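Local structure of ribosomal-protein-serine acetyltransferase, putative (Vibrio cholerae O1 biovar eltor, 2FCK) at residues A[26-31]-A[56-61]; A[75-80]-A[110-115]; A[85-90]-A[116-121]. The protein is a putative acetyltransferase of the GNAT superfamily, possibly acetylating the N-terminal serine or alanine of ribosomal proteins, although its activity remains unproven. One frame throughout, in Å; residues are numbered along the deposited sequence. Where two conformers were deposited one is given.

How the contacts relate
From the N terminus, contact 1 closes first, joining helices 25-33 and 51-66 over a 24-residue connection that holds no strand. Only after it is complete does the chain enter strand 71-77, where contact 2 opens. Contact 3 opens on the next strand, 83-93, before contact 2 has closed, so the segments of these two alternate and their loops cross; both end on helix 114-129. The shared sheet joins them through Val75 N and Gly85 O, 2.8 Å apart in a probable hydrogen bond. Contact 1 meets contact 3 where Phe57 CE2 packs 3.6 Å from Met86 SE, which brings the early helices against the sheet of the GNAT fold.

Contact 1 (A[26-31]-A[56-61]); sequences EELVQC and QFIQAT
Within segments 26-31 and 56-61 the backbones come nearest at Leu28 and Ile58, with 8.8 Å between the CA of Leu28 and the CA of Ile58. Both segments are regular helix throughout, as the i to i+4 bonds from Gln30 N to Glu26 O (2.9 Å) and from Ala60 N to Gln56 O (3.0 Å) confirm. They belong to helices 25-33 and 51-66, the pair that links strand 15-18 to strand 71-77 in this GNAT acetyltransferase fold.

At that spacing the two segments meet through side chains, with CD2 of Leu28 in every close contact between them. The Leu28 torsions, chi1 177° and chi2 57°, together bring this methyl to the second segment. There CD2 lies 3.7 Å from CD2 of Phe57, approaching the ring obliquely, and 3.9 Å from CG1 of Ile58. The Leu28 side chain stands roughly perpendicular to that of Phe57 and runs antiparallel alongside that of Ile58. Leu28 meets both residues through carbon atoms alone, and just 116 Å² is buried in total, so the interface is small and centred on Leu28.

The surroundings enlarge it. Leu28 also touches Ala54, one turn earlier on helix 51-66, as well as Leu83 and Trp104 of the sheet, while Trp44 packs on Leu28 and stacks with the ring of Phe57. The helix pair is thereby bedded on strands 83-93 and 98-105.

On the far helix, Thr61 adds a polar element beside Phe57: its OG1 sits over the rim of one ring face, 3.5 Å above the plane. The same oxygen donates to Phe57 O at 2.9 Å, tilted 34° from the carbonyl plane, while Thr61 N reaches that acceptor from the opposite face.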
ATOM      1  N   GLU A  26      28.013   6.153 -14.141  1.00 43.31           N
ATOM      2  CA  GLU A  26      28.280   6.049 -15.568  1.00 44.91           C
ATOM      3  C   GLU A  26      27.492   4.901 -16.216  1.00 43.76           C
ATOM      4  O   GLU A  26      26.907   5.085 -17.295  1.00 44.41           O
ATOM      5  CB  GLU A  26      29.792   5.953 -15.811  1.00 44.81           C
ATOM      6  CG  GLU A  26      30.251   5.229 -17.073  1.00 47.39           C
ATOM      7  CD  GLU A  26      31.764   5.379 -17.323  1.00 48.69           C
ATOM      8  OE1 GLU A  26      32.453   4.335 -17.443  1.00 52.93           O
ATOM      9  OE2 GLU A  26      32.245   6.540 -17.374  1.00 52.72           O
ATOM     10  N   GLU A  27      27.494   3.739 -15.556  0.50 42.46           N
ATOM     11  CA  GLU A  27      26.777   2.553 -15.998  0.50 41.86           C
ATOM     12  C   GLU A  27      25.256   2.779 -16.051  0.50 40.85           C
ATOM     13  O   GLU A  27      24.566   2.288 -16.945  0.50 39.63           O
ATOM     14  CB  GLU A  27      27.096   1.374 -15.075  0.50 42.16           C
ATOM     15  CG  GLU A  27      28.495   0.775 -15.289  0.50 44.33           C
ATOM     16  CD  GLU A  27      29.630   1.481 -14.529  0.50 45.16           C
ATOM     17  OE1 GLU A  27      29.529   2.689 -14.192  0.50 45.30           O
ATOM     18  OE2 GLU A  27      30.653   0.806 -14.285  0.50 46.62           O
ATOM     19  N   LEU A  28      24.740   3.534 -15.087  1.00 39.65           N
ATOM     20  CA  LEU A  28      23.308   3.844 -15.057  1.00 39.25           C
ATOM     21  C   LEU A  28      22.953   4.832 -16.184  1.00 39.36           C
ATOM     22  O   LEU A  28      21.911   4.710 -16.830  1.00 39.95           O
ATOM     23  CB  LEU A  28      22.924   4.410 -13.689  1.00 36.89           C
ATOM     24  CG  LEU A  28      21.448   4.833 -13.553  1.00 37.13           C
ATOM     25  CD1 LEU A  28      20.511   3.671 -13.852  1.00 36.00           C
ATOM     26  CD2 LEU A  28      21.163   5.415 -12.158  1.00 39.28           C
ATOM     27  N   VAL A  29      23.815   5.821 -16.389  1.00 40.70           N
ATOM     28  CA  VAL A  29      23.657   6.767 -17.500  1.00 42.31           C
ATOM     29  C   VAL A  29      23.644   6.037 -18.855  1.00 41.78           C
ATOM     30  O   VAL A  29      22.708   6.251 -19.640  1.00 42.29           O
ATOM     31  CB  VAL A  29      24.742   7.869 -17.467  1.00 42.90           C
ATOM     32  CG1 VAL A  29      24.890   8.545 -18.828  1.00 44.22           C
ATOM     33  CG2 VAL A  29      24.388   8.878 -16.407  1.00 43.48           C
ATOM     34  N   GLN A  30      24.618   5.157 -19.096  1.00 40.85           N
ATOM     35  CA  GLN A  30      24.650   4.312 -20.304  1.00 40.18           C
ATOM     36  C   GLN A  30      23.337   3.560 -20.489  1.00 38.50           C
ATOM     37  O   GLN A  30      22.813   3.510 -21.601  1.00 36.28           O
ATOM     38  CB  GLN A  30      25.815   3.307 -20.332  1.00 39.84           C
ATOM     39  CG  GLN A  30      25.702   2.205 -21.461  1.00 41.87           C
ATOM     40  CD  GLN A  30      26.904   1.257 -21.600  1.00 42.46           C
ATOM     41  OE1 GLN A  30      28.039   1.687 -21.488  1.00 46.23           O
ATOM     42  NE2 GLN A  30      26.643  -0.035 -21.881  1.00 44.73           N
ATOM     43  N   CYS A  31      22.810   2.988 -19.410  0.50 37.16           N
ATOM     44  CA  CYS A  31      21.623   2.155 -19.515  0.50 36.90           C
ATOM     45  C   CYS A  31      20.420   2.951 -20.049  0.50 37.00           C
ATOM     46  O   CYS A  31      19.638   2.438 -20.855  0.50 36.83           O
ATOM     47  CB  CYS A  31      21.307   1.486 -18.178  0.50 37.44           C
ATOM     48  SG  CYS A  31      19.952   0.310 -18.232  0.50 36.67           S
ATOM     49  N   GLN A  56      22.696  11.067  -7.774  1.00 45.65           N
ATOM     50  CA  GLN A  56      21.646  11.415  -6.805  1.00 45.71           C
ATOM     51  C   GLN A  56      20.600  10.289  -6.610  1.00 44.14           C
ATOM     52  O   GLN A  56      20.170   9.951  -5.485  1.00 43.17           O
ATOM     53  CB  GLN A  56      21.000  12.748  -7.218  1.00 46.33           C
ATOM     54  CG  GLN A  56      19.511  12.889  -6.873  1.00 49.54           C
ATOM     55  CD  GLN A  56      19.031  14.334  -6.792  1.00 50.83           C
ATOM     56  OE1 GLN A  56      19.838  15.275  -6.701  1.00 55.86           O
ATOM     57  NE2 GLN A  56      17.708  14.517  -6.793  1.00 54.76           N
ATOM     58  N   PHE A  57      20.202   9.718  -7.731  1.00 43.04           N
ATOM     59  CA  PHE A  57      19.275   8.589  -7.733  1.00 42.43           C
ATOM     60  C   PHE A  57      19.845   7.363  -7.026  1.00 41.09           C
ATOM     61  O   PHE A  57      19.154   6.717  -6.255  1.00 41.32           O
ATOM     62  CB  PHE A  57      18.888   8.216  -9.156  1.00 42.77           C
ATOM     63  CG  PHE A  57      18.015   6.984  -9.222  1.00 42.85           C
ATOM     64  CD1 PHE A  57      16.659   7.037  -8.876  1.00 44.69           C
ATOM     65  CD2 PHE A  57      18.572   5.762  -9.547  1.00 42.66           C
ATOM     66  CE1 PHE A  57      15.870   5.874  -8.902  1.00 46.43           C
ATOM     67  CE2 PHE A  57      17.795   4.623  -9.586  1.00 47.16           C
ATOM     68  CZ  PHE A  57      16.444   4.668  -9.263  1.00 44.26           C
ATOM     69  N   ILE A  58      21.111   7.044  -7.316  1.00 40.02           N
ATOM     70  CA  ILE A  58      21.786   5.948  -6.648  1.00 39.52           C
ATOM     71  C   ILE A  58      21.825   6.148  -5.114  1.00 40.42           C
ATOM     72  O   ILE A  58      21.458   5.225  -4.363  1.00 38.88           O
ATOM     73  CB  ILE A  58      23.197   5.765  -7.264  1.00 38.79           C
ATOM     74  CG1 ILE A  58      23.065   5.200  -8.706  1.00 38.16           C
ATOM     75  CG2 ILE A  58      24.113   4.894  -6.381  1.00 42.27           C
ATOM     76  CD1 ILE A  58      24.364   5.335  -9.514  1.00 40.95           C
ATOM     77  N   GLN A  59      22.212   7.354  -4.680  1.00 41.16           N
ATOM     78  CA  GLN A  59      22.293   7.672  -3.219  1.00 43.79           C
ATOM     79  C   GLN A  59      20.912   7.520  -2.512  1.00 42.88           C
ATOM     80  O   GLN A  59      20.816   6.941  -1.408  1.00 42.14           O
ATOM     81  CB  GLN A  59      23.023   9.015  -2.882  1.00 44.29           C
ATOM     82  CG  GLN A  59      23.327   9.977  -4.047  1.00 47.81           C
ATOM     83  CD  GLN A  59      23.773  11.398  -3.646  1.00 48.57           C
ATOM     84  OE1 GLN A  59      23.057  12.133  -2.924  1.00 55.08           O
ATOM     85  NE2 GLN A  59      24.965  11.806  -4.131  1.00 52.27           N
ATOM     86  N   ALA A  60      19.859   7.974  -3.193  1.00 42.35           N
ATOM     87  CA  ALA A  60      18.481   7.866  -2.704  1.00 42.95           C
ATOM     88  C   ALA A  60      17.996   6.407  -2.553  1.00 42.31           C
ATOM     89  O   ALA A  60      17.367   6.016  -1.554  1.00 42.46           O
ATOM     90  CB  ALA A  60      17.590   8.593  -3.634  1.00 43.15           C
ATOM     91  N   THR A  61      18.335   5.588  -3.536  1.00 40.68           N
ATOM     92  CA  THR A  61      17.943   4.212  -3.512  1.00 40.28           C
ATOM     93  C   THR A  61      18.640   3.456  -2.376  1.00 40.67           C
ATOM     94  O   THR A  61      18.044   2.607  -1.697  1.00 40.86           O
ATOM     95  CB  THR A  61      18.311   3.589  -4.906  1.00 40.06           C
ATOM     96  OG1 THR A  61      17.593   4.306  -5.937  1.00 41.51           O
ATOM     97  CG2 THR A  61      17.930   2.144  -4.974  1.00 38.90           C
TER

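Contact 2 (A[75-80]-A[110-115]); sequences VFERQT and QRQGYG
Glu77 and Tyr114 join the end of a strand to the start of a helix through one hydrogen bond. Glu77 places CG anti to its backbone N (chi1 -173°) and stays extended beyond it, so the carboxylate ends far from the strand backbone. Tyr114 does the reverse, keeping CG beside its own N (chi1 -72°), and its phenol meets the acid. The hydroxyl OH of Tyr114 donates to OE2 of Glu77; the modelled separation, 2.4 Å, is very short and its exact value doubtful. OE2 lies at the ring edge, in plane, yet the carboxylate itself is turned 89° from the ring. One ring face has CB of Gln112 above its rim.

Gln110-Gly113 forms a type I turn, with Gly113 N bonded to Gln110 O at 2.9 Å. Gly113 has positive phi, completes a Schellman motif and also serves as N-cap of the next helix. Gln110 to Gly115 fits the Q/R-x-x-G-x-G/A signature which, in GNAT relatives, wraps the pyrophosphate of acetyl-CoA.

Tyr114 further touches Leu15 of strand 15-18 and Val84 of strand 83-93, placing the start of helix 114-129 against three neighbouring strands of the sheet.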
ATOM      1  N   VAL A  75      19.911  -4.633 -11.965  1.00 39.62           N
ATOM      2  CA  VAL A  75      20.029  -5.977 -12.544  1.00 41.27           C
ATOM      3  C   VAL A  75      21.264  -5.994 -13.433  1.00 41.90           C
ATOM      4  O   VAL A  75      21.300  -5.283 -14.444  1.00 40.89           O
ATOM      5  CB  VAL A  75      18.749  -6.349 -13.361  1.00 41.16           C
ATOM      6  CG1 VAL A  75      18.882  -7.779 -14.022  1.00 41.27           C
ATOM      7  CG2 VAL A  75      17.483  -6.287 -12.460  1.00 44.19           C
ATOM      8  N   PHE A  76      22.269  -6.784 -13.023  1.00 41.05           N
ATOM      9  CA  PHE A  76      23.526  -6.874 -13.749  1.00 42.25           C
ATOM     10  C   PHE A  76      23.718  -8.246 -14.389  1.00 43.90           C
ATOM     11  O   PHE A  76      23.509  -9.271 -13.755  1.00 43.20           O
ATOM     12  CB  PHE A  76      24.690  -6.611 -12.816  1.00 41.66           C
ATOM     13  CG  PHE A  76      24.712  -5.239 -12.227  1.00 42.20           C
ATOM     14  CD1 PHE A  76      24.006  -4.960 -11.057  1.00 40.72           C
ATOM     15  CD2 PHE A  76      25.464  -4.221 -12.830  1.00 42.95           C
ATOM     16  CE1 PHE A  76      24.044  -3.677 -10.493  1.00 39.62           C
ATOM     17  CE2 PHE A  76      25.498  -2.923 -12.266  1.00 42.21           C
ATOM     18  CZ  PHE A  76      24.791  -2.651 -11.102  1.00 38.18           C
ATOM     19  N   GLU A  77      24.172  -8.234 -15.640  1.00 44.30           N
ATOM     20  CA  GLU A  77      24.516  -9.451 -16.343  1.00 46.61           C
ATOM     21  C   GLU A  77      25.782  -9.989 -15.686  1.00 46.08           C
ATOM     22  O   GLU A  77      26.753  -9.261 -15.483  1.00 46.11           O
ATOM     23  CB  GLU A  77      24.728  -9.101 -17.823  1.00 47.08           C
ATOM     24  CG  GLU A  77      24.932 -10.239 -18.769  1.00 52.64           C
ATOM     25  CD  GLU A  77      24.895  -9.716 -20.192  1.00 57.64           C
ATOM     26  OE1 GLU A  77      25.631  -8.744 -20.496  1.00 59.30           O
ATOM     27  OE2 GLU A  77      24.105 -10.240 -20.991  1.00 59.49           O
ATOM     28  N   ARG A  78      25.755 -11.256 -15.294  1.00 46.58           N
ATOM     29  CA  ARG A  78      26.766 -11.775 -14.404  1.00 48.36           C
ATOM     30  C   ARG A  78      28.115 -11.813 -15.128  1.00 50.52           C
ATOM     31  O   ARG A  78      29.111 -11.449 -14.556  1.00 50.14           O
ATOM     32  CB  ARG A  78      26.404 -13.172 -13.899  1.00 47.88           C
ATOM     33  CG  ARG A  78      25.290 -13.209 -12.881  1.00 47.72           C
ATOM     34  CD  ARG A  78      24.986 -14.622 -12.431  1.00 44.83           C
ATOM     35  NE  ARG A  78      26.065 -15.144 -11.583  1.00 46.11           N
ATOM     36  CZ  ARG A  78      26.199 -16.424 -11.240  1.00 46.87           C
ATOM     37  NH1 ARG A  78      25.356 -17.333 -11.713  1.00 42.61           N
ATOM     38  NH2 ARG A  78      27.212 -16.797 -10.445  1.00 47.35           N
ATOM     39  N   GLN A  79      28.110 -12.205 -16.394  1.00 52.25           N
ATOM     40  CA  GLN A  79      29.391 -12.385 -17.098  1.00 56.57           C
ATOM     41  C   GLN A  79      30.063 -11.027 -17.362  1.00 55.75           C
ATOM     42  O   GLN A  79      31.218 -10.815 -17.009  1.00 57.73           O
ATOM     43  CB  GLN A  79      29.168 -13.205 -18.374  1.00 56.48           C
ATOM     44  CG  GLN A  79      29.311 -14.719 -18.117  1.00 60.52           C
ATOM     45  CD  GLN A  79      28.735 -15.598 -19.225  1.00 61.82           C
ATOM     46  OE1 GLN A  79      28.454 -15.127 -20.342  1.00 69.51           O
ATOM     47  NE2 GLN A  79      28.555 -16.892 -18.919  1.00 65.60           N
ATOM     48  N   THR A  80      29.309 -10.089 -17.920  1.00 54.67           N
ATOM     49  CA  THR A  80      29.847  -8.815 -18.363  1.00 53.18           C
ATOM     50  C   THR A  80      29.792  -7.716 -17.299  1.00 52.70           C
ATOM     51  O   THR A  80      30.450  -6.689 -17.435  1.00 51.79           O
ATOM     52  CB  THR A  80      29.058  -8.333 -19.571  1.00 53.87           C
ATOM     53  OG1 THR A  80      27.674  -8.150 -19.194  1.00 52.47           O
ATOM     54  CG2 THR A  80      29.154  -9.347 -20.720  1.00 53.50           C
ATOM     55  N   GLN A 110      15.228  -7.498 -22.645  1.00 52.74           N
ATOM     56  CA  GLN A 110      13.920  -8.178 -22.670  1.00 54.13           C
ATOM     57  C   GLN A 110      13.907  -9.300 -23.723  1.00 54.41           C
ATOM     58  O   GLN A 110      13.454 -10.420 -23.484  1.00 53.94           O
ATOM     59  CB  GLN A 110      12.827  -7.165 -22.978  1.00 53.96           C
ATOM     60  CG  GLN A 110      12.618  -6.174 -21.837  1.00 55.06           C
ATOM     61  CD  GLN A 110      11.321  -5.391 -21.973  1.00 61.65           C
ATOM     62  OE1 GLN A 110      10.373  -5.844 -22.623  1.00 61.55           O
ATOM     63  NE2 GLN A 110      11.272  -4.205 -21.360  1.00 61.89           N
ATOM     64  N   ARG A 111      14.428  -8.991 -24.892  1.00 55.51           N
ATOM     65  CA  ARG A 111      14.570  -9.993 -25.943  1.00 56.84           C
ATOM     66  C   ARG A 111      15.303 -11.280 -25.457  1.00 56.53           C
ATOM     67  O   ARG A 111      15.025 -12.380 -25.940  1.00 57.64           O
ATOM     68  CB  ARG A 111      15.269  -9.322 -27.144  1.00 56.95           C
ATOM     69  CG  ARG A 111      15.711 -10.196 -28.305  1.00 59.73           C
ATOM     70  CD  ARG A 111      16.248  -9.312 -29.462  1.00 59.54           C
ATOM     71  NE  ARG A 111      15.560  -8.011 -29.470  1.00 65.24           N
ATOM     72  CZ  ARG A 111      16.159  -6.818 -29.440  1.00 67.46           C
ATOM     73  NH1 ARG A 111      17.487  -6.726 -29.429  1.00 68.56           N
ATOM     74  NH2 ARG A 111      15.418  -5.706 -29.425  1.00 66.92           N
ATOM     75  N   GLN A 112      16.239 -11.146 -24.525  1.00 55.97           N
ATOM     76  CA  GLN A 112      16.974 -12.308 -23.987  1.00 55.45           C
ATOM     77  C   GLN A 112      16.316 -13.001 -22.762  1.00 53.82           C
ATOM     78  O   GLN A 112      16.877 -13.958 -22.201  1.00 53.78           O
ATOM     79  CB  GLN A 112      18.402 -11.889 -23.629  1.00 56.15           C
ATOM     80  CG  GLN A 112      19.223 -11.419 -24.831  1.00 59.40           C
ATOM     81  CD  GLN A 112      20.570 -10.887 -24.420  1.00 64.64           C
ATOM     82  OE1 GLN A 112      21.452 -11.653 -24.008  1.00 67.37           O
ATOM     83  NE2 GLN A 112      20.752  -9.569 -24.538  1.00 64.84           N
ATOM     84  N   GLY A 113      15.147 -12.513 -22.354  1.00 50.50           N
ATOM     85  CA  GLY A 113      14.435 -13.080 -21.220  1.00 48.54           C
ATOM     86  C   GLY A 113      14.996 -12.606 -19.882  1.00 46.06           C
ATOM     87  O   GLY A 113      14.637 -13.165 -18.850  1.00 44.24           O
ATOM     88  N   TYR A 114      15.841 -11.566 -19.883  1.00 44.95           N
ATOM     89  CA  TYR A 114      16.371 -11.004 -18.618  1.00 43.67           C
ATOM     90  C   TYR A 114      15.279 -10.400 -17.745  1.00 42.62           C
ATOM     91  O   TYR A 114      15.352 -10.464 -16.505  1.00 43.34           O
ATOM     92  CB  TYR A 114      17.430  -9.936 -18.861  1.00 44.13           C
ATOM     93  CG  TYR A 114      18.780 -10.480 -19.364  1.00 43.90           C
ATOM     94  CD1 TYR A 114      19.797  -9.608 -19.724  1.00 45.59           C
ATOM     95  CD2 TYR A 114      19.016 -11.842 -19.451  1.00 44.07           C
ATOM     96  CE1 TYR A 114      21.040 -10.068 -20.146  1.00 46.21           C
ATOM     97  CE2 TYR A 114      20.270 -12.331 -19.880  1.00 47.35           C
ATOM     98  CZ  TYR A 114      21.261 -11.430 -20.233  1.00 47.69           C
ATOM     99  OH  TYR A 114      22.482 -11.910 -20.664  1.00 46.82           O
ATOM    100  N   GLY A 115      14.283  -9.781 -18.377  1.00 42.91           N
ATOM    101  CA  GLY A 115      13.202  -9.185 -17.574  1.00 42.35           C
ATOM    102  C   GLY A 115      12.416 -10.229 -16.791  1.00 41.63           C
ATOM    103  O   GLY A 115      12.131 -10.071 -15.588  1.00 41.36           O
TER

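Contact 3 (A[85-90]-A[116-121]). With NO3 (nitrate ion), chain D.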
ATOM      1  N   GLY A  85      18.939  -3.097 -16.280  1.00 42.61           N
ATOM      2  CA  GLY A  85      17.656  -2.593 -15.797  1.00 41.36           C
ATOM      3  C   GLY A  85      17.571  -2.636 -14.285  1.00 40.98           C
ATOM      4  O   GLY A  85      18.613  -2.740 -13.591  1.00 40.18           O
HETATM    5  N   MSE A  86      16.344  -2.531 -13.773  0.70 40.71           N
HETATM    6  CA  MSE A  86      16.130  -2.558 -12.314  0.70 40.68           C
HETATM    7  C   MSE A  86      14.819  -3.279 -12.034  0.70 41.47           C
HETATM    8  O   MSE A  86      13.874  -3.238 -12.848  0.70 41.29           O
HETATM    9  CB  MSE A  86      16.092  -1.147 -11.754  0.70 40.61           C
HETATM   10  CG  MSE A  86      17.446  -0.441 -11.801  0.70 38.11           C
HETATM   11 SE   MSE A  86      17.316   1.266 -10.819  0.70 47.29          SE
HETATM   12  CE  MSE A  86      17.638   0.507  -9.044  0.70 43.90           C
ATOM     13  N   VAL A  87      14.776  -3.955 -10.896  1.00 40.36           N
ATOM     14  CA  VAL A  87      13.527  -4.470 -10.344  1.00 39.64           C
ATOM     15  C   VAL A  87      13.486  -3.985  -8.905  1.00 40.42           C
ATOM     16  O   VAL A  87      14.536  -3.914  -8.238  1.00 39.41           O
ATOM     17  CB  VAL A  87      13.423  -6.032 -10.436  1.00 39.20           C
ATOM     18  CG1 VAL A  87      13.322  -6.499 -11.935  1.00 39.28           C
ATOM     19  CG2 VAL A  87      14.580  -6.739  -9.645  1.00 39.97           C
ATOM     20  N   ALA A  88      12.300  -3.614  -8.447  1.00 38.65           N
ATOM     21  CA  ALA A  88      12.224  -3.037  -7.102  1.00 39.18           C
ATOM     22  C   ALA A  88      11.033  -3.482  -6.320  1.00 39.74           C
ATOM     23  O   ALA A  88       9.942  -3.619  -6.892  1.00 39.87           O
ATOM     24  CB  ALA A  88      12.222  -1.519  -7.197  1.00 39.79           C
ATOM     25  N   ILE A  89      11.214  -3.586  -5.000  1.00 40.24           N
ATOM     26  CA  ILE A  89      10.054  -3.519  -4.095  1.00 40.32           C
ATOM     27  C   ILE A  89       9.913  -2.034  -3.755  1.00 41.27           C
ATOM     28  O   ILE A  89      10.794  -1.439  -3.097  1.00 41.76           O
ATOM     29  CB  ILE A  89      10.252  -4.319  -2.783  1.00 40.08           C
ATOM     30  CG1 ILE A  89      10.544  -5.796  -3.071  1.00 39.96           C
ATOM     31  CG2 ILE A  89       8.971  -4.238  -1.915  1.00 41.82           C
ATOM     32  CD1 ILE A  89      11.162  -6.564  -1.915  1.00 41.33           C
ATOM     33  N   ASN A  90       8.836  -1.433  -4.247  1.00 40.87           N
ATOM     34  CA  ASN A  90       8.663  -0.014  -4.058  1.00 44.62           C
ATOM     35  C   ASN A  90       8.130   0.328  -2.693  1.00 44.94           C
ATOM     36  O   ASN A  90       8.531   1.350  -2.145  1.00 47.17           O
ATOM     37  CB  ASN A  90       7.685   0.552  -5.084  1.00 43.89           C
ATOM     38  CG  ASN A  90       8.222   0.581  -6.450  1.00 50.12           C
ATOM     39  OD1 ASN A  90       9.406   0.832  -6.662  1.00 57.46           O
ATOM     40  ND2 ASN A  90       7.335   0.359  -7.431  1.00 51.33           N
ATOM     41  N   LYS A 116      12.121 -11.338 -17.455  1.00 41.26           N
ATOM     42  CA  LYS A 116      11.388 -12.429 -16.807  1.00 41.93           C
ATOM     43  C   LYS A 116      12.287 -13.075 -15.720  1.00 39.76           C
ATOM     44  O   LYS A 116      11.814 -13.346 -14.607  1.00 40.71           O
ATOM     45  CB  LYS A 116      10.950 -13.488 -17.835  1.00 42.27           C
ATOM     46  CG  LYS A 116      10.050 -14.544 -17.200  1.00 45.70           C
ATOM     47  CD  LYS A 116       9.607 -15.549 -18.241  1.00 52.45           C
ATOM     48  CE  LYS A 116       8.801 -16.659 -17.629  1.00 55.32           C
ATOM     49  NZ  LYS A 116       8.505 -17.621 -18.739  1.00 59.87           N
ATOM     50  N   GLU A 117      13.565 -13.244 -15.999  1.00 40.10           N
ATOM     51  CA  GLU A 117      14.457 -13.868 -15.036  1.00 39.58           C
ATOM     52  C   GLU A 117      14.613 -12.964 -13.785  1.00 39.88           C
ATOM     53  O   GLU A 117      14.514 -13.437 -12.659  1.00 40.52           O
ATOM     54  CB  GLU A 117      15.832 -14.144 -15.688  1.00 39.42           C
ATOM     55  CG  GLU A 117      16.825 -14.879 -14.788  1.00 39.62           C
ATOM     56  CD  GLU A 117      18.074 -15.268 -15.561  1.00 39.50           C
ATOM     57  OE1 GLU A 117      17.985 -15.473 -16.790  1.00 46.09           O
ATOM     58  OE2 GLU A 117      19.156 -15.357 -14.963  1.00 42.42           O
ATOM     59  N   ALA A 118      14.854 -11.667 -13.978  1.00 40.23           N
ATOM     60  CA  ALA A 118      15.028 -10.750 -12.856  1.00 40.28           C
ATOM     61  C   ALA A 118      13.722 -10.574 -12.036  1.00 39.86           C
ATOM     62  O   ALA A 118      13.720 -10.613 -10.795  1.00 40.33           O
ATOM     63  CB  ALA A 118      15.506  -9.393 -13.385  1.00 41.47           C
ATOM     64  N   LEU A 119      12.609 -10.352 -12.737  1.00 39.60           N
ATOM     65  CA  LEU A 119      11.372 -10.081 -12.013  1.00 39.45           C
ATOM     66  C   LEU A 119      10.877 -11.339 -11.297  1.00 39.67           C
ATOM     67  O   LEU A 119      10.399 -11.281 -10.156  1.00 38.77           O
ATOM     68  CB  LEU A 119      10.299  -9.462 -12.949  1.00 40.24           C
ATOM     69  CG  LEU A 119       8.984  -9.053 -12.317  1.00 41.70           C
ATOM     70  CD1 LEU A 119       9.250  -8.002 -11.272  1.00 42.64           C
ATOM     71  CD2 LEU A 119       8.046  -8.479 -13.418  1.00 42.07           C
ATOM     72  N   THR A 120      11.051 -12.507 -11.943  1.00 38.68           N
ATOM     73  CA  THR A 120      10.659 -13.748 -11.272  1.00 40.18           C
ATOM     74  C   THR A 120      11.512 -13.981 -10.006  1.00 39.32           C
ATOM     75  O   THR A 120      10.976 -14.401  -8.971  1.00 39.87           O
ATOM     76  CB  THR A 120      10.798 -14.957 -12.240  1.00 40.74           C
ATOM     77  OG1 THR A 120       9.827 -14.796 -13.305  1.00 42.04           O
ATOM     78  CG2 THR A 120      10.549 -16.296 -11.515  1.00 40.67           C
ATOM     79  N   ALA A 121      12.808 -13.648 -10.079  1.00 38.20           N
ATOM     80  CA  ALA A 121      13.697 -13.782  -8.895  1.00 38.93           C
ATOM     81  C   ALA A 121      13.142 -12.944  -7.739  1.00 39.75           C
ATOM     82  O   ALA A 121      13.028 -13.418  -6.580  1.00 39.39           O
ATOM     83  CB  ALA A 121      15.111 -13.339  -9.266  1.00 38.24           C
TER
HETATM   84  N   NO3 D 303      11.484 -10.545 -20.717  1.00 31.27           N
HETATM   85  O1  NO3 D 303      11.540  -9.172 -20.785  1.00 31.23           O
HETATM   86  O2  NO3 D 303      10.402 -11.296 -21.097  1.00 33.96           O
HETATM   87  O3  NO3 D 303      12.534 -11.238 -20.212  1.00 31.55           O
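With chi1 at -67°, Val87 turns CG1 away from its own carbonyl carbon and toward helix 114-129. CG1 then rests 3.9 Å from CB of Ala118 and 4.0 Å from the backbone N of Leu119, with CB of Leu119 at 4.4 Å. The other branch, CG2, approaches the backbone O of Ala118 at 4.1 Å. The backbones are close here, with CA of Val87 and CA of Leu119 6.2 Å apart, and Ala118 presents only a methyl to CG1. Met86, the preceding residue (a selenomethionine), points away from this helix, as expected for alternating strand residues.

Val75 of the adjacent strand 71-77 and Leu15 of strand 15-18, one further over, also touch Ala118, and Tyr103 of strand 98-105 reaches both Val87 and Leu119, so this face of the helix packs on side chains from four strands.

Lys116 N, in the first turn, donates to O3 of a nitrate ion at 2.8 Å with an N-H...O angle of 163°; Arg152 NE binds the same ion, probably from the crystallisation liquor. Strand and helix segments thus meet by apolar side chains and backbone atoms, without a polar bond between them, while the anion's place is consistent with the acetyl-CoA pyrophosphate site of GNAT relatives.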